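Rho guanyl nucleotide exchange factor (Rom2), putative (Aspergillus fumigatus Af293, PDB 5O51) probably acts as a guanine-nucleotide exchange factor for Rho-family GTPases, the chain described here being its CNH domain, a seven-bladed beta-propeller. Local coordinates at residues T138-E143 with F171-I176; K108-A113 with V127-T132. One frame throughout, in Å; residues are numbered along the deposited sequence.

Both contacts belong to one side of the propeller, with centres about 9 Å apart, and meet in the four-stranded blade built from strands 115-120, 125-132, 137-143 and 169-176. Contact 2 comes first along the chain: the segment 108-113, leaving the outermost strand of the preceding blade, rests against the second strand of this one. Contact 1 then pairs the third strand with the fourth. Strands 125-132 and 137-143 are neighbours in the sheet, and backbone bonds such as Thr138 N to Lys131 O tie the two contacts together. One contact therefore completes a blade within itself, whereas the other joins it to the blade before it.

Contact 1 of 2, residues T138-E143 with F171-I176; sequences TIKVYE and FKEYYI
Thr138 opens the pairing by turning its methyl CG2 anti to the backbone N (chi1 -57° for OG1), where it crosses the carboxylate end of Glu173, 3.9 Å from OE2. Ile139 forms a hydrogen-bonded antiparallel pair with Tyr174: Ile139 N reaches Tyr174 O at 3.1 Å, approaching from above the carbonyl plane, while Tyr174 N donates to Ile139 O at 2.8 Å within that carbonyl's plane. The side chains of Ile139 and Ile176 cross obliquely, Ile139 CD1 against Ile176 CG1 at 3.5 Å, tighter than usual for two carbons. Lys140 lies beside Glu173, both pointing the same way; its CE is 3.5 Å from Glu173 OE1, but NZ remains 4.8 Å from that oxygen, too far for a salt bridge, and its amine turns to the preceding blade. Val141 N donates to Lys172 O in a bent bond, and the two methyls part company: CG1 lies in the plane of the Phe171 ring at its edge, whereas CG2 approaches the edge of Tyr174, 3.7 Å from CE1. Lys172 CG covers one face of the Phe171 ring. Glu143 ends the segment with its side chain crossing that of Phe171 at about a right angle, the carboxylate and ring planes 39° apart. Arg124 serves both, salt-bridged to Glu143 OE1 and in a cation-pi contact with Phe171. Strand 137-143 is the third of its propeller blade, with 125-132 on its inner side, where Val130 meets Ile139 and Leu126 meets Val141. Strand 169-176 forms the blade's outer edge, and Tyr174 and Ile176 reach on to Val201 in strand 197-202 of the next blade, Tyr174 OH bonding to the carbonyl of Leu203.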
ATOM      1  N   THR A 138       2.581  -9.307 -15.407  1.00 63.71           N
ATOM      2  CA  THR A 138       3.993  -9.210 -15.769  1.00 68.10           C
ATOM      3  C   THR A 138       4.677  -8.352 -14.727  1.00 74.15           C
ATOM      4  O   THR A 138       4.228  -7.218 -14.482  1.00 61.91           O
ATOM      5  CB  THR A 138       4.153  -8.530 -17.118  1.00 68.72           C
ATOM      6  OG1 THR A 138       3.407  -9.266 -18.093  1.00 73.50           O
ATOM      7  CG2 THR A 138       5.655  -8.404 -17.498  1.00 71.01           C
ATOM      8  N   ILE A 139       5.754  -8.878 -14.139  1.00 63.21           N
ATOM      9  CA  ILE A 139       6.448  -8.206 -13.064  1.00 61.11           C
ATOM     10  C   ILE A 139       7.855  -7.791 -13.480  1.00 62.75           C
ATOM     11  O   ILE A 139       8.649  -8.640 -13.861  1.00 72.44           O
ATOM     12  CB  ILE A 139       6.588  -9.120 -11.832  1.00 53.36           C
ATOM     13  CG1 ILE A 139       5.234  -9.374 -11.164  1.00 62.48           C
ATOM     14  CG2 ILE A 139       7.526  -8.485 -10.826  1.00 51.57           C
ATOM     15  CD1 ILE A 139       4.594 -10.672 -11.562  1.00 67.46           C
ATOM     16  N   LYS A 140       8.198  -6.516 -13.285  1.00 56.85           N
ATOM     17  CA  LYS A 140       9.532  -6.012 -13.584  1.00 56.64           C
ATOM     18  C   LYS A 140      10.180  -5.457 -12.334  1.00 62.58           C
ATOM     19  O   LYS A 140       9.510  -4.839 -11.504  1.00 70.43           O
ATOM     20  CB  LYS A 140       9.475  -4.937 -14.642  1.00 56.98           C
ATOM     21  CG  LYS A 140       9.156  -5.431 -16.029  1.00 69.04           C
ATOM     22  CD  LYS A 140       9.830  -4.542 -17.073  1.00 72.28           C
ATOM     23  CE  LYS A 140       9.250  -4.758 -18.464  1.00 78.29           C
ATOM     24  NZ  LYS A 140       9.085  -3.472 -19.199  1.00 82.01           N
ATOM     25  N   VAL A 141      11.487  -5.655 -12.214  1.00 58.74           N
ATOM     26  CA  VAL A 141      12.212  -5.386 -10.979  1.00 63.11           C
ATOM     27  C   VAL A 141      13.384  -4.438 -11.312  1.00 61.76           C
ATOM     28  O   VAL A 141      13.865  -4.491 -12.406  1.00 71.89           O
ATOM     29  CB  VAL A 141      12.616  -6.738 -10.381  1.00 58.94           C
ATOM     30  CG1 VAL A 141      13.251  -6.570  -9.008  1.00 60.60           C
ATOM     31  CG2 VAL A 141      11.404  -7.665 -10.344  1.00 61.37           C
ATOM     32  N   TYR A 142      13.763  -3.512 -10.423  1.00 67.00           N
ATOM     33  CA  TYR A 142      14.720  -2.407 -10.760  1.00 60.00           C
ATOM     34  C   TYR A 142      15.667  -2.099  -9.644  1.00 66.94           C
ATOM     35  O   TYR A 142      15.295  -2.197  -8.490  1.00 67.43           O
ATOM     36  CB  TYR A 142      13.996  -1.095 -11.043  1.00 62.74           C
ATOM     37  CG  TYR A 142      13.238  -1.096 -12.330  1.00 60.14           C
ATOM     38  CD1 TYR A 142      11.993  -1.693 -12.399  1.00 66.82           C
ATOM     39  CD2 TYR A 142      13.766  -0.518 -13.479  1.00 60.16           C
ATOM     40  CE1 TYR A 142      11.282  -1.746 -13.575  1.00 63.07           C
ATOM     41  CE2 TYR A 142      13.066  -0.580 -14.665  1.00 64.14           C
ATOM     42  CZ  TYR A 142      11.820  -1.189 -14.698  1.00 61.40           C
ATOM     43  OH  TYR A 142      11.066  -1.248 -15.843  1.00 65.33           O
ATOM     44  N   GLU A 143      16.868  -1.629  -9.977  1.00 70.77           N
ATOM     45  CA  GLU A 143      17.900  -1.387  -8.960  1.00 75.67           C
ATOM     46  C   GLU A 143      18.521  -0.000  -9.133  1.00 66.87           C
ATOM     47  O   GLU A 143      18.598   0.486 -10.242  1.00 69.85           O
ATOM     48  CB  GLU A 143      18.975  -2.498  -9.022  1.00 91.79           C
ATOM     49  CG  GLU A 143      19.745  -2.650 -10.352  1.00 93.02           C
ATOM     50  CD  GLU A 143      20.572  -3.956 -10.473  1.00 94.31           C
ATOM     51  OE1 GLU A 143      20.872  -4.617  -9.448  1.00 89.12           O
ATOM     52  OE2 GLU A 143      20.925  -4.336 -11.616  1.00 82.42           O
ATOM     53  N   PHE A 171      16.586  -5.013 -14.177  1.00105.84           N
ATOM     54  CA  PHE A 171      17.315  -6.067 -13.478  1.00102.66           C
ATOM     55  C   PHE A 171      16.771  -7.483 -13.769  1.00100.16           C
ATOM     56  O   PHE A 171      17.498  -8.307 -14.314  1.00108.17           O
ATOM     57  CB  PHE A 171      17.351  -5.729 -11.985  1.00 98.93           C
ATOM     58  CG  PHE A 171      17.743  -6.876 -11.118  1.00102.98           C
ATOM     59  CD1 PHE A 171      18.948  -7.542 -11.328  1.00106.57           C
ATOM     60  CD2 PHE A 171      16.911  -7.302 -10.091  1.00101.46           C
ATOM     61  CE1 PHE A 171      19.316  -8.612 -10.526  1.00 99.65           C
ATOM     62  CE2 PHE A 171      17.271  -8.373  -9.288  1.00 98.24           C
ATOM     63  CZ  PHE A 171      18.471  -9.027  -9.505  1.00 99.40           C
ATOM     64  N   LYS A 172      15.525  -7.771 -13.401  1.00 87.56           N
ATOM     65  CA  LYS A 172      14.912  -9.081 -13.666  1.00 86.63           C
ATOM     66  C   LYS A 172      13.445  -8.891 -13.977  1.00 77.28           C
ATOM     67  O   LYS A 172      12.837  -7.926 -13.517  1.00 73.24           O
ATOM     68  CB  LYS A 172      15.030 -10.008 -12.442  1.00 99.56           C
ATOM     69  CG  LYS A 172      16.447 -10.248 -11.906  1.00106.66           C
ATOM     70  CD  LYS A 172      17.248 -11.281 -12.695  1.00104.70           C
ATOM     71  CE  LYS A 172      17.099 -12.681 -12.104  1.00103.67           C
ATOM     72  NZ  LYS A 172      17.746 -13.741 -12.925  1.00 98.83           N
ATOM     73  N   GLU A 173      12.878  -9.820 -14.729  1.00 67.32           N
ATOM     74  CA  GLU A 173      11.467  -9.778 -15.149  1.00 72.28           C
ATOM     75  C   GLU A 173      10.837 -11.126 -14.839  1.00 70.13           C
ATOM     76  O   GLU A 173      11.564 -12.088 -14.648  1.00 94.14           O
ATOM     77  CB  GLU A 173      11.389  -9.470 -16.640  1.00 74.36           C
ATOM     78  CG  GLU A 173       9.970  -9.272 -17.148  1.00 79.01           C
ATOM     79  CD  GLU A 173       9.910  -8.776 -18.577  1.00 79.60           C
ATOM     80  OE1 GLU A 173      10.741  -7.933 -18.978  1.00 81.55           O
ATOM     81  OE2 GLU A 173       9.009  -9.240 -19.301  1.00 81.40           O
ATOM     82  N   TYR A 174       9.513 -11.200 -14.729  1.00 69.22           N
ATOM     83  CA  TYR A 174       8.799 -12.465 -14.442  1.00 75.15           C
ATOM     84  C   TYR A 174       7.439 -12.450 -15.104  1.00 73.75           C
ATOM     85  O   TYR A 174       6.915 -11.387 -15.460  1.00 83.50           O
ATOM     86  CB  TYR A 174       8.616 -12.757 -12.916  1.00 70.68           C
ATOM     87  CG  TYR A 174       9.880 -12.659 -12.097  1.00 73.23           C
ATOM     88  CD1 TYR A 174      10.422 -11.411 -11.801  1.00 78.17           C
ATOM     89  CD2 TYR A 174      10.549 -13.794 -11.629  1.00 74.89           C
ATOM     90  CE1 TYR A 174      11.590 -11.276 -11.084  1.00 81.45           C
ATOM     91  CE2 TYR A 174      11.730 -13.677 -10.904  1.00 76.30           C
ATOM     92  CZ  TYR A 174      12.245 -12.407 -10.633  1.00 84.79           C
ATOM     93  OH  TYR A 174      13.404 -12.180  -9.924  1.00 81.70           O
ATOM     94  N   TYR A 175       6.876 -13.641 -15.258  1.00 66.52           N
ATOM     95  CA  TYR A 175       5.536 -13.824 -15.813  1.00 68.81           C
ATOM     96  C   TYR A 175       4.698 -14.690 -14.862  1.00 70.93           C
ATOM     97  O   TYR A 175       5.233 -15.571 -14.201  1.00 76.34           O
ATOM     98  CB  TYR A 175       5.609 -14.471 -17.201  1.00 72.56           C
ATOM     99  CG  TYR A 175       4.230 -14.848 -17.707  1.00 81.84           C
ATOM    100  CD1 TYR A 175       3.427 -13.900 -18.340  1.00 77.46           C
ATOM    101  CD2 TYR A 175       3.692 -16.137 -17.482  1.00 83.36           C
ATOM    102  CE1 TYR A 175       2.141 -14.217 -18.773  1.00 76.71           C
ATOM    103  CE2 TYR A 175       2.399 -16.465 -17.904  1.00 76.89           C
ATOM    104  CZ  TYR A 175       1.636 -15.501 -18.562  1.00 80.18           C
ATOM    105  OH  TYR A 175       0.359 -15.788 -19.015  1.00 82.97           O
ATOM    106  N   ILE A 176       3.392 -14.423 -14.782  1.00 69.69           N
ATOM    107  CA  ILE A 176       2.486 -15.098 -13.830  1.00 69.50           C
ATOM    108  C   ILE A 176       1.144 -15.264 -14.544  1.00 75.94           C
ATOM    109  O   ILE A 176       0.536 -14.247 -14.943  1.00 82.90           O
ATOM    110  CB  ILE A 176       2.199 -14.254 -12.535  1.00 74.42           C
ATOM    111  CG1 ILE A 176       3.474 -13.951 -11.704  1.00 74.98           C
ATOM    112  CG2 ILE A 176       1.112 -14.907 -11.650  1.00 66.90           C
ATOM    113  CD1 ILE A 176       3.925 -15.059 -10.786  1.00 72.58           C
TER

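Contact 2 of 2, residues K108-A113 with V127-T132; sequences KIQGHA and VCSVKT
Gln110 and Ser129 make a polar link between two blades. Ser129 OG donates a weak hydrogen bond to Gln110 OE1 at 3.0 Å; with chi1 at 59° the hydroxyl stands between the backbone N and carbonyl carbon, which directs it at the glutamine amide. The amide's other end is held by its own segment, Gln110 NE2 bonding to His112 O at 3.0 Å, with the donor 24° from the carbonyl plane. This bond closes the turn after a classic beta bulge in which Ile109 and Gln110 share Leu85 as their backbone partner on strand 84-89.

Van der Waals contacts flank the polar one. Ala113 CB approaches Ser129 CB at 4.3 Å, and nearer the surface His112 and Lys131 cross at about a right angle, the aliphatic CD of Lys131 lying oblique to the imidazole, 3.6 Å from His112 ND1.

Gln110 OE1 also accepts weak bonds from Lys140 NZ and Tyr142 OH, so the oxygen of this buried glutamine takes three weak bonds, all from strands 125-132 and 137-143. The pattern is consistent with the modelled orientation of the amide, which the NE2 bond to His112 O favours most, and the blades are joined through side chains instead of a continued sheet.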
ATOM      1  N   LYS A 108      11.054   8.645 -16.947  1.00 49.37           N
ATOM      2  CA  LYS A 108      10.249   7.420 -17.204  1.00 52.28           C
ATOM      3  C   LYS A 108      10.917   6.119 -16.744  1.00 57.38           C
ATOM      4  O   LYS A 108      12.078   5.883 -17.031  1.00 54.54           O
ATOM      5  CB  LYS A 108       9.975   7.300 -18.686  1.00 58.47           C
ATOM      6  CG  LYS A 108       8.947   6.251 -19.015  1.00 67.69           C
ATOM      7  CD  LYS A 108       8.591   6.359 -20.491  1.00 77.13           C
ATOM      8  CE  LYS A 108       7.440   5.447 -20.875  1.00 82.68           C
ATOM      9  NZ  LYS A 108       7.320   5.211 -22.350  1.00 89.82           N
ATOM     10  N   ILE A 109      10.212   5.292 -15.991  1.00 57.70           N
ATOM     11  CA  ILE A 109      10.801   4.023 -15.562  1.00 58.60           C
ATOM     12  C   ILE A 109      10.146   2.932 -16.376  1.00 56.65           C
ATOM     13  O   ILE A 109      10.823   2.125 -16.956  1.00 62.97           O
ATOM     14  CB  ILE A 109      10.647   3.724 -14.064  1.00 57.38           C
ATOM     15  CG1 ILE A 109      11.343   4.797 -13.224  1.00 56.00           C
ATOM     16  CG2 ILE A 109      11.232   2.339 -13.727  1.00 57.81           C
ATOM     17  CD1 ILE A 109      10.734   4.912 -11.847  1.00 60.63           C
ATOM     18  N   GLN A 110       8.830   2.941 -16.410  1.00 54.56           N
ATOM     19  CA  GLN A 110       8.065   2.036 -17.189  1.00 54.69           C
ATOM     20  C   GLN A 110       6.802   2.741 -17.705  1.00 65.75           C
ATOM     21  O   GLN A 110       6.078   3.455 -16.937  1.00 53.21           O
ATOM     22  CB  GLN A 110       7.671   0.885 -16.308  1.00 61.70           C
ATOM     23  CG  GLN A 110       6.682  -0.067 -16.948  1.00 67.53           C
ATOM     24  CD  GLN A 110       6.783  -1.456 -16.355  1.00 73.22           C
ATOM     25  OE1 GLN A 110       7.881  -2.022 -16.261  1.00 92.86           O
ATOM     26  NE2 GLN A 110       5.639  -2.028 -15.976  1.00 73.03           N
ATOM     27  N   GLY A 111       6.502   2.438 -18.972  1.00 60.03           N
ATOM     28  CA  GLY A 111       5.426   3.057 -19.715  1.00 55.21           C
ATOM     29  C   GLY A 111       4.006   2.750 -19.340  1.00 57.94           C
ATOM     30  O   GLY A 111       3.150   3.670 -19.390  1.00 68.27           O
ATOM     31  N   HIS A 112       3.742   1.484 -18.997  1.00 56.18           N
ATOM     32  CA  HIS A 112       2.392   0.989 -18.720  1.00 58.99           C
ATOM     33  C   HIS A 112       2.525   0.184 -17.433  1.00 58.26           C
ATOM     34  O   HIS A 112       3.332  -0.706 -17.390  1.00 69.71           O
ATOM     35  CB  HIS A 112       1.874   0.112 -19.884  1.00 67.93           C
ATOM     36  CG  HIS A 112       0.393  -0.129 -19.850  1.00 74.25           C
ATOM     37  ND1 HIS A 112      -0.184  -1.114 -19.080  1.00 75.82           N
ATOM     38  CD2 HIS A 112      -0.629   0.512 -20.466  1.00 77.93           C
ATOM     39  CE1 HIS A 112      -1.498  -1.066 -19.216  1.00 80.24           C
ATOM     40  NE2 HIS A 112      -1.792  -0.093 -20.061  1.00 81.85           N
ATOM     41  N   ALA A 113       1.792   0.534 -16.374  1.00 57.36           N
ATOM     42  CA  ALA A 113       1.856  -0.204 -15.094  1.00 51.23           C
ATOM     43  C   ALA A 113       0.599   0.019 -14.337  1.00 48.20           C
ATOM     44  O   ALA A 113       0.046   1.133 -14.304  1.00 57.29           O
ATOM     45  CB  ALA A 113       3.069   0.235 -14.259  1.00 50.05           C
ATOM     46  N   VAL A 127      12.626  -1.804  -6.644  1.00 59.53           N
ATOM     47  CA  VAL A 127      11.317  -1.286  -7.058  1.00 58.90           C
ATOM     48  C   VAL A 127      10.677  -2.302  -8.056  1.00 51.99           C
ATOM     49  O   VAL A 127      11.301  -2.603  -9.032  1.00 52.70           O
ATOM     50  CB  VAL A 127      11.478   0.081  -7.782  1.00 54.62           C
ATOM     51  CG1 VAL A 127      10.143   0.654  -8.210  1.00 55.94           C
ATOM     52  CG2 VAL A 127      12.185   1.100  -6.913  1.00 59.96           C
ATOM     53  N   CYS A 128       9.462  -2.812  -7.809  1.00 53.60           N
ATOM     54  CA  CYS A 128       8.745  -3.679  -8.785  1.00 53.67           C
ATOM     55  C   CYS A 128       7.568  -2.967  -9.345  1.00 56.30           C
ATOM     56  O   CYS A 128       6.830  -2.344  -8.592  1.00 56.21           O
ATOM     57  CB  CYS A 128       8.178  -4.966  -8.197  1.00 54.88           C
ATOM     58  SG  CYS A 128       9.234  -5.695  -6.976  1.00 78.35           S
ATOM     59  N   SER A 129       7.370  -3.099 -10.649  1.00 54.42           N
ATOM     60  CA  SER A 129       6.151  -2.647 -11.333  1.00 60.26           C
ATOM     61  C   SER A 129       5.419  -3.829 -11.950  1.00 59.97           C
ATOM     62  O   SER A 129       6.033  -4.683 -12.563  1.00 71.50           O
ATOM     63  CB  SER A 129       6.502  -1.666 -12.423  1.00 61.56           C
ATOM     64  OG  SER A 129       7.352  -2.277 -13.333  1.00 78.43           O
ATOM     65  N   VAL A 130       4.108  -3.864 -11.778  1.00 57.71           N
ATOM     66  CA  VAL A 130       3.272  -4.980 -12.153  1.00 53.68           C
ATOM     67  C   VAL A 130       2.232  -4.487 -13.140  1.00 63.58           C
ATOM     68  O   VAL A 130       1.479  -3.576 -12.822  1.00 60.07           O
ATOM     69  CB  VAL A 130       2.560  -5.504 -10.926  1.00 61.48           C
ATOM     70  CG1 VAL A 130       1.609  -6.656 -11.275  1.00 61.99           C
ATOM     71  CG2 VAL A 130       3.594  -5.904  -9.879  1.00 64.92           C
ATOM     72  N   LYS A 131       2.240  -5.043 -14.352  1.00 64.09           N
ATOM     73  CA  LYS A 131       1.052  -5.051 -15.219  1.00 73.14           C
ATOM     74  C   LYS A 131       0.177  -6.283 -14.961  1.00 65.53           C
ATOM     75  O   LYS A 131       0.678  -7.357 -14.801  1.00 64.12           O
ATOM     76  CB  LYS A 131       1.453  -5.036 -16.689  1.00 84.40           C
ATOM     77  CG  LYS A 131       0.252  -5.157 -17.633  1.00 97.34           C
ATOM     78  CD  LYS A 131       0.565  -4.649 -19.026  1.00101.05           C
ATOM     79  CE  LYS A 131       1.648  -5.470 -19.709  1.00 97.32           C
ATOM     80  NZ  LYS A 131       1.900  -4.891 -21.050  1.00 93.06           N
ATOM     81  N   THR A 132      -1.132  -6.135 -14.955  1.00 68.34           N
ATOM     82  CA  THR A 132      -2.009  -7.253 -14.629  1.00 70.93           C
ATOM     83  C   THR A 132      -3.347  -7.058 -15.299  1.00 71.28           C
ATOM     84  O   THR A 132      -3.758  -5.928 -15.532  1.00 72.27           O
ATOM     85  CB  THR A 132      -2.193  -7.400 -13.085  1.00 78.01           C
ATOM     86  OG1 THR A 132      -2.914  -8.608 -12.760  1.00 75.16           O
ATOM     87  CG2 THR A 132      -2.922  -6.181 -12.478  1.00 80.70           C
TER